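Local coordinates for melanin biosynthesis protein TyrA, putative (Shewanella oneidensis, PDB 2HAG), which binds heme b and probably acts as a peroxidase of the DyP (dye-decolourising) type, at residues Y24-A29 with L132-R137; F63-A68 with D102-L107. All coordinates share one frame; numbering follows the deposited sequence.

Interaction 1 of 2, residues Y24-A29 with L132-R137; sequences YLMFNA and LVEEER
Tyr24 and Glu136, and then Met26 and Glu134, are hydrogen-bonded pairs of an antiparallel ladder. The ladder joins two strands of the ferredoxin-like N-terminal half of this DyP-type fold. A classic beta bulge shifts its register by one residue: Val133 and Glu134 both face Met26. The oxygen Met26 O takes a straight bond from Val133 N at 2.7 Å and a weak one from Glu134 N at 3.4 Å. Beyond the bulge Phe27 pairs with Leu132.

With Leu132 CG anti to the backbone N (chi1 177°), its CD1 methyl lies over one face of the Phe27 ring, 4.3 Å from the centroid. Leu132 CD1 also meets Leu25 CD2 at 4.0 Å. Leu25 and Glu135 run side by side, and Leu25 CD2 touches the carboxylate carbon Glu135 CD. On the face that carries Tyr24 and Met26, opposite Leu25 and Phe27, CG of selenomethionine Met26 rests 3.6 Å from Glu134 CB.

Further out, Phe126 meets the Phe27 ring and His106 meets the Tyr24 ring. Leu251 of the second subunit packs on Leu25 and Leu132. Ser250 and Leu251 of that subunit bind Glu135 OE1, so the contact lies at the dimer interface. The other carboxylate oxygen forms a salt bridge within the strand: Arg137 NE points to Glu135 OE2 at 3.2 Å, in the guanidinium plane but from above the carboxylate plane.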
loop_
_atom_site.group_PDB
_atom_site.type_symbol
_atom_site.label_atom_id
_atom_site.label_comp_id
_atom_site.label_asym_id
_atom_site.label_seq_id
_atom_site.Cartn_x
_atom_site.Cartn_y
_atom_site.Cartn_z
ATOM N N TYR A 24 -6.136 2.737 -7.221
ATOM C CA TYR A 24 -7.515 3.116 -7.467
ATOM C C TYR A 24 -7.710 4.491 -6.909
ATOM O O TYR A 24 -7.509 4.685 -5.718
ATOM C CB TYR A 24 -8.455 2.149 -6.759
ATOM C CG TYR A 24 -8.230 0.703 -7.159
ATOM C CD1 TYR A 24 -8.253 0.317 -8.491
ATOM C CD2 TYR A 24 -7.980 -0.275 -6.207
ATOM C CE1 TYR A 24 -8.035 -1.012 -8.862
ATOM C CE2 TYR A 24 -7.769 -1.600 -6.572
ATOM C CZ TYR A 24 -7.800 -1.961 -7.897
ATOM O OH TYR A 24 -7.585 -3.269 -8.264
ATOM N N LEU A 25 -8.087 5.442 -7.765
ATOM C CA LEU A 25 -8.251 6.833 -7.363
ATOM C C LEU A 25 -9.636 7.357 -7.676
ATOM O O LEU A 25 -10.075 7.283 -8.826
ATOM C CB LEU A 25 -7.250 7.701 -8.107
ATOM C CG LEU A 25 -5.787 7.296 -8.008
ATOM C CD1 LEU A 25 -4.944 8.184 -8.892
ATOM C CD2 LEU A 25 -5.323 7.381 -6.574
HETATM N N MSE A 26 -10.302 7.924 -6.662
HETATM C CA MSE A 26 -11.618 8.569 -6.831
HETATM C C MSE A 26 -11.494 10.047 -6.616
HETATM O O MSE A 26 -11.129 10.491 -5.531
HETATM C CB MSE A 26 -12.640 8.092 -5.809
HETATM C CG MSE A 26 -12.459 6.693 -5.339
HETATM SE SE MSE A 26 -12.723 5.426 -6.753
HETATM C CE MSE A 26 -12.093 3.792 -5.705
ATOM N N PHE A 27 -11.829 10.812 -7.641
ATOM C CA PHE A 27 -11.829 12.245 -7.522
ATOM C C PHE A 27 -13.247 12.727 -7.614
ATOM O O PHE A 27 -14.067 12.107 -8.280
ATOM C CB PHE A 27 -11.040 12.874 -8.656
ATOM C CG PHE A 27 -9.625 12.426 -8.726
ATOM C CD1 PHE A 27 -8.649 13.078 -8.006
ATOM C CD2 PHE A 27 -9.267 11.364 -9.524
ATOM C CE1 PHE A 27 -7.343 12.673 -8.076
ATOM C CE2 PHE A 27 -7.958 10.955 -9.600
ATOM C CZ PHE A 27 -6.995 11.608 -8.875
ATOM N N ASN A 28 -13.528 13.829 -6.933
ATOM C CA ASN A 28 -14.722 14.598 -7.192
ATOM C C ASN A 28 -14.288 15.945 -7.702
ATOM O O ASN A 28 -13.261 16.476 -7.281
ATOM C CB ASN A 28 -15.579 14.740 -5.942
ATOM C CG ASN A 28 -16.375 13.499 -5.658
ATOM O OD1 ASN A 28 -16.646 12.721 -6.559
ATOM N ND2 ASN A 28 -16.743 13.295 -4.406
ATOM N N ALA A 29 -15.065 16.493 -8.623
ATOM C CA ALA A 29 -14.685 17.721 -9.280
ATOM C C ALA A 29 -15.129 18.917 -8.451
ATOM O O ALA A 29 -16.099 18.837 -7.696
ATOM C CB ALA A 29 -15.288 17.768 -10.665
ATOM N N LEU A 132 -9.018 14.539 -4.538
ATOM C CA LEU A 132 -8.935 13.114 -4.287
ATOM C C LEU A 132 -9.759 12.792 -3.061
ATOM O O LEU A 132 -9.513 13.322 -1.992
ATOM C CB LEU A 132 -7.488 12.703 -4.038
ATOM C CG LEU A 132 -7.264 11.232 -3.697
ATOM C CD1 LEU A 132 -7.424 10.372 -4.949
ATOM C CD2 LEU A 132 -5.890 11.037 -3.080
ATOM N N VAL A 133 -10.737 11.917 -3.215
ATOM C CA VAL A 133 -11.625 11.578 -2.113
ATOM C C VAL A 133 -11.169 10.266 -1.487
ATOM O O VAL A 133 -10.998 10.169 -0.272
ATOM C CB VAL A 133 -13.082 11.431 -2.591
ATOM C CG1 VAL A 133 -14.017 11.332 -1.404
ATOM C CG2 VAL A 133 -13.469 12.590 -3.481
ATOM N N GLU A 134 -10.979 9.252 -2.327
ATOM C CA GLU A 134 -10.528 7.957 -1.851
ATOM C C GLU A 134 -9.368 7.457 -2.701
ATOM O O GLU A 134 -9.324 7.674 -3.912
ATOM C CB GLU A 134 -11.668 6.927 -1.861
ATOM C CG GLU A 134 -12.927 7.352 -1.121
ATOM C CD GLU A 134 -12.695 7.558 0.358
ATOM O OE1 GLU A 134 -11.803 6.894 0.920
ATOM O OE2 GLU A 134 -13.407 8.387 0.962
ATOM N N GLU A 135 -8.418 6.817 -2.029
ATOM C CA GLU A 135 -7.344 6.103 -2.679
ATOM C C GLU A 135 -7.199 4.746 -2.030
ATOM O O GLU A 135 -7.208 4.633 -0.805
ATOM C CB GLU A 135 -6.020 6.844 -2.535
ATOM C CG GLU A 135 -4.828 5.958 -2.907
ATOM C CD GLU A 135 -3.592 6.738 -3.307
ATOM O OE1 GLU A 135 -3.447 7.900 -2.848
ATOM O OE2 GLU A 135 -2.771 6.176 -4.070
ATOM N N GLU A 136 -7.054 3.721 -2.857
ATOM C CA GLU A 136 -6.777 2.373 -2.388
ATOM C C GLU A 136 -5.787 1.733 -3.339
ATOM O O GLU A 136 -5.761 2.036 -4.535
ATOM C CB GLU A 136 -8.060 1.539 -2.324
ATOM C CG GLU A 136 -9.142 2.116 -1.415
ATOM C CD GLU A 136 -8.834 1.989 0.074
ATOM O OE1 GLU A 136 -7.804 1.368 0.431
ATOM O OE2 GLU A 136 -9.635 2.499 0.894
ATOM N N ARG A 137 -4.960 0.854 -2.800
ATOM C CA ARG A 137 -3.966 0.169 -3.599
ATOM C C ARG A 137 -4.214 -1.305 -3.463
ATOM O O ARG A 137 -4.304 -1.836 -2.350
ATOM C CB ARG A 137 -2.550 0.522 -3.140
ATOM C CG ARG A 137 -2.313 2.028 -3.147
ATOM C CD ARG A 137 -0.838 2.407 -3.202
ATOM N NE ARG A 137 -0.672 3.823 -3.541
ATOM C CZ ARG A 137 0.494 4.416 -3.812
ATOM N NH1 ARG A 137 1.626 3.715 -3.792
ATOM N NH2 ARG A 137 0.517 5.716 -4.115
#

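Interaction 2 of 2, residues F63-A68 with D102-L107; sequences FVAIGA and DLFVHL
Phe63 and His106 form a hydrogen-bonded antiparallel pair, as do Ala65 and Phe104, in the N-terminal DyP sheet. Phe63 O receives His106 N at 2.8 Å. Ala65 N gives to Phe104 O at 2.7 Å, and Phe104 N returns a bond to Ala65 O. Gly67 N reaches Asp102 O from above the carbonyl plane. Asp102 OD2 accepts Ala29 N. Val64 N bonds to Gln11 OE1. The backbones of Leu103 and Val105 bond to Phe27 and Leu25, that of Ile66 to Phe300.

Three aromatic side chains gather on one face. His106 CB sits over the centre of the Phe63 ring, 3.6 Å from its centroid. Phe63 CG lies between its backbone N and carbonyl carbon (chi1 63°), bringing the ring across to His106. The imidazole lies almost parallel to that ring (planes at 8°) but slid aside. In an offset edge-to-face pair, Phe63 turns its edge to the Phe104 ring. An alanine for Phe63 would probably open a gap against His106 CB and leave one side of the imidazole less confined.

On the opposite face Ile66 CG1 meets Leu103 CD2, and Val105 packs on helix 112-126. Strand 21-29 flanks segment 102-107, and strand 291-301 flanks segment 63-68.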
loop_
_atom_site.group_PDB
_atom_site.type_symbol
_atom_site.label_atom_id
_atom_site.label_comp_id
_atom_site.label_asym_id
_atom_site.label_seq_id
_atom_site.Cartn_x
_atom_site.Cartn_y
_atom_site.Cartn_z
ATOM N N PHE A 63 -7.019 3.032 -16.966
ATOM C CA PHE A 63 -8.031 3.812 -17.644
ATOM C C PHE A 63 -8.615 4.882 -16.745
ATOM O O PHE A 63 -8.448 4.842 -15.533
ATOM C CB PHE A 63 -9.152 2.914 -18.175
ATOM C CG PHE A 63 -9.915 2.183 -17.108
ATOM C CD1 PHE A 63 -10.869 2.837 -16.343
ATOM C CD2 PHE A 63 -9.703 0.830 -16.892
ATOM C CE1 PHE A 63 -11.589 2.160 -15.375
ATOM C CE2 PHE A 63 -10.409 0.154 -15.916
ATOM C CZ PHE A 63 -11.356 0.824 -15.159
ATOM N N VAL A 64 -9.292 5.839 -17.377
ATOM C CA VAL A 64 -10.050 6.865 -16.692
ATOM C C VAL A 64 -11.512 6.676 -17.012
ATOM O O VAL A 64 -11.883 6.490 -18.169
ATOM C CB VAL A 64 -9.695 8.243 -17.188
ATOM C CG1 VAL A 64 -10.352 9.291 -16.315
ATOM C CG2 VAL A 64 -8.217 8.415 -17.172
ATOM N N ALA A 65 -12.341 6.739 -15.977
ATOM C CA ALA A 65 -13.765 6.543 -16.129
ATOM C C ALA A 65 -14.510 7.660 -15.420
ATOM O O ALA A 65 -14.015 8.238 -14.442
ATOM C CB ALA A 65 -14.166 5.211 -15.558
ATOM N N ILE A 66 -15.723 7.917 -15.900
ATOM C CA ILE A 66 -16.506 9.066 -15.483
ATOM C C ILE A 66 -17.752 8.663 -14.696
ATOM O O ILE A 66 -18.493 7.782 -15.120
ATOM C CB ILE A 66 -16.864 9.871 -16.722
ATOM C CG1 ILE A 66 -15.591 10.547 -17.208
ATOM C CG2 ILE A 66 -17.925 10.904 -16.425
ATOM C CD1 ILE A 66 -15.358 10.361 -18.643
ATOM N N GLY A 67 -17.959 9.306 -13.546
ATOM C CA GLY A 67 -19.082 8.993 -12.669
ATOM C C GLY A 67 -20.416 9.238 -13.351
ATOM O O GLY A 67 -20.587 10.226 -14.061
ATOM N N ALA A 68 -21.364 8.332 -13.128
ATOM C CA ALA A 68 -22.659 8.377 -13.800
ATOM C C ALA A 68 -23.426 9.640 -13.448
ATOM O O ALA A 68 -24.141 10.208 -14.282
ATOM C CB ALA A 68 -23.475 7.155 -13.428
ATOM N N ASP A 102 -17.204 11.458 -8.948
ATOM C CA ASP A 102 -17.228 12.116 -10.242
ATOM C C ASP A 102 -16.261 11.458 -11.225
ATOM O O ASP A 102 -16.598 11.270 -12.400
ATOM C CB ASP A 102 -16.929 13.609 -10.095
ATOM C CG ASP A 102 -18.008 14.355 -9.315
ATOM O OD1 ASP A 102 -19.134 13.816 -9.138
ATOM O OD2 ASP A 102 -17.720 15.492 -8.881
ATOM N N LEU A 103 -15.080 11.081 -10.742
ATOM C CA LEU A 103 -14.036 10.522 -11.611
ATOM C C LEU A 103 -13.273 9.345 -11.020
ATOM O O LEU A 103 -12.935 9.342 -9.833
ATOM C CB LEU A 103 -13.013 11.596 -11.949
ATOM C CG LEU A 103 -13.335 12.542 -13.090
ATOM C CD1 LEU A 103 -12.222 13.567 -13.188
ATOM C CD2 LEU A 103 -13.505 11.767 -14.403
ATOM N N PHE A 104 -12.965 8.367 -11.871
ATOM C CA PHE A 104 -12.261 7.167 -11.443
ATOM C C PHE A 104 -11.028 6.937 -12.298
ATOM O O PHE A 104 -11.117 6.888 -13.525
ATOM C CB PHE A 104 -13.188 5.952 -11.521
ATOM C CG PHE A 104 -12.550 4.661 -11.082
ATOM C CD1 PHE A 104 -11.617 4.631 -10.064
ATOM C CD2 PHE A 104 -12.910 3.469 -11.668
ATOM C CE1 PHE A 104 -11.045 3.438 -9.657
ATOM C CE2 PHE A 104 -12.333 2.272 -11.269
ATOM C CZ PHE A 104 -11.407 2.259 -10.265
ATOM N N VAL A 105 -9.878 6.805 -11.640
ATOM C CA VAL A 105 -8.623 6.508 -12.325
ATOM C C VAL A 105 -8.098 5.154 -11.855
ATOM O O VAL A 105 -7.871 4.927 -10.666
ATOM C CB VAL A 105 -7.570 7.595 -12.057
ATOM C CG1 VAL A 105 -6.238 7.205 -12.627
ATOM C CG2 VAL A 105 -8.020 8.923 -12.635
ATOM N N HIS A 106 -7.900 4.263 -12.814
ATOM C CA HIS A 106 -7.609 2.867 -12.544
ATOM C C HIS A 106 -6.255 2.548 -13.128
ATOM O O HIS A 106 -6.096 2.567 -14.341
ATOM C CB HIS A 106 -8.672 2.004 -13.211
ATOM C CG HIS A 106 -8.542 0.542 -12.925
ATOM N ND1 HIS A 106 -7.800 -0.313 -13.714
ATOM C CD2 HIS A 106 -9.098 -0.224 -11.958
ATOM C CE1 HIS A 106 -7.889 -1.539 -13.229
ATOM N NE2 HIS A 106 -8.668 -1.512 -12.164
ATOM N N LEU A 107 -5.283 2.260 -12.269
ATOM C CA LEU A 107 -3.904 2.072 -12.716
ATOM C C LEU A 107 -3.357 0.705 -12.344
ATOM O O LEU A 107 -3.405 0.299 -11.185
ATOM C CB LEU A 107 -3.002 3.135 -12.099
ATOM C CG LEU A 107 -3.433 4.587 -12.259
ATOM C CD1 LEU A 107 -2.455 5.484 -11.511
ATOM C CD2 LEU A 107 -3.490 4.979 -13.710
#

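How the interactions relate
From the N terminus, strand 21-29 comes first; its partner in interaction 1 is strand 130-139, much later in the chain. Helix 34-54 leads to strand 61-67. Strand 103-109 then pairs with it, and interaction 2 closes the smaller loop. Helix 112-126 and strand 130-139 follow, and interaction 1 closes the larger loop, with the smaller one wholly within it. The two contacts share one sheet, in the order 130-139, 21-29, 103-109, 61-67, so the middle two strands join them. Asp102 links the contacts directly: its N meets Asn28 OD1 in a probable hydrogen bond. Strand 130-139 is outermost on this side of the sheet within the chain.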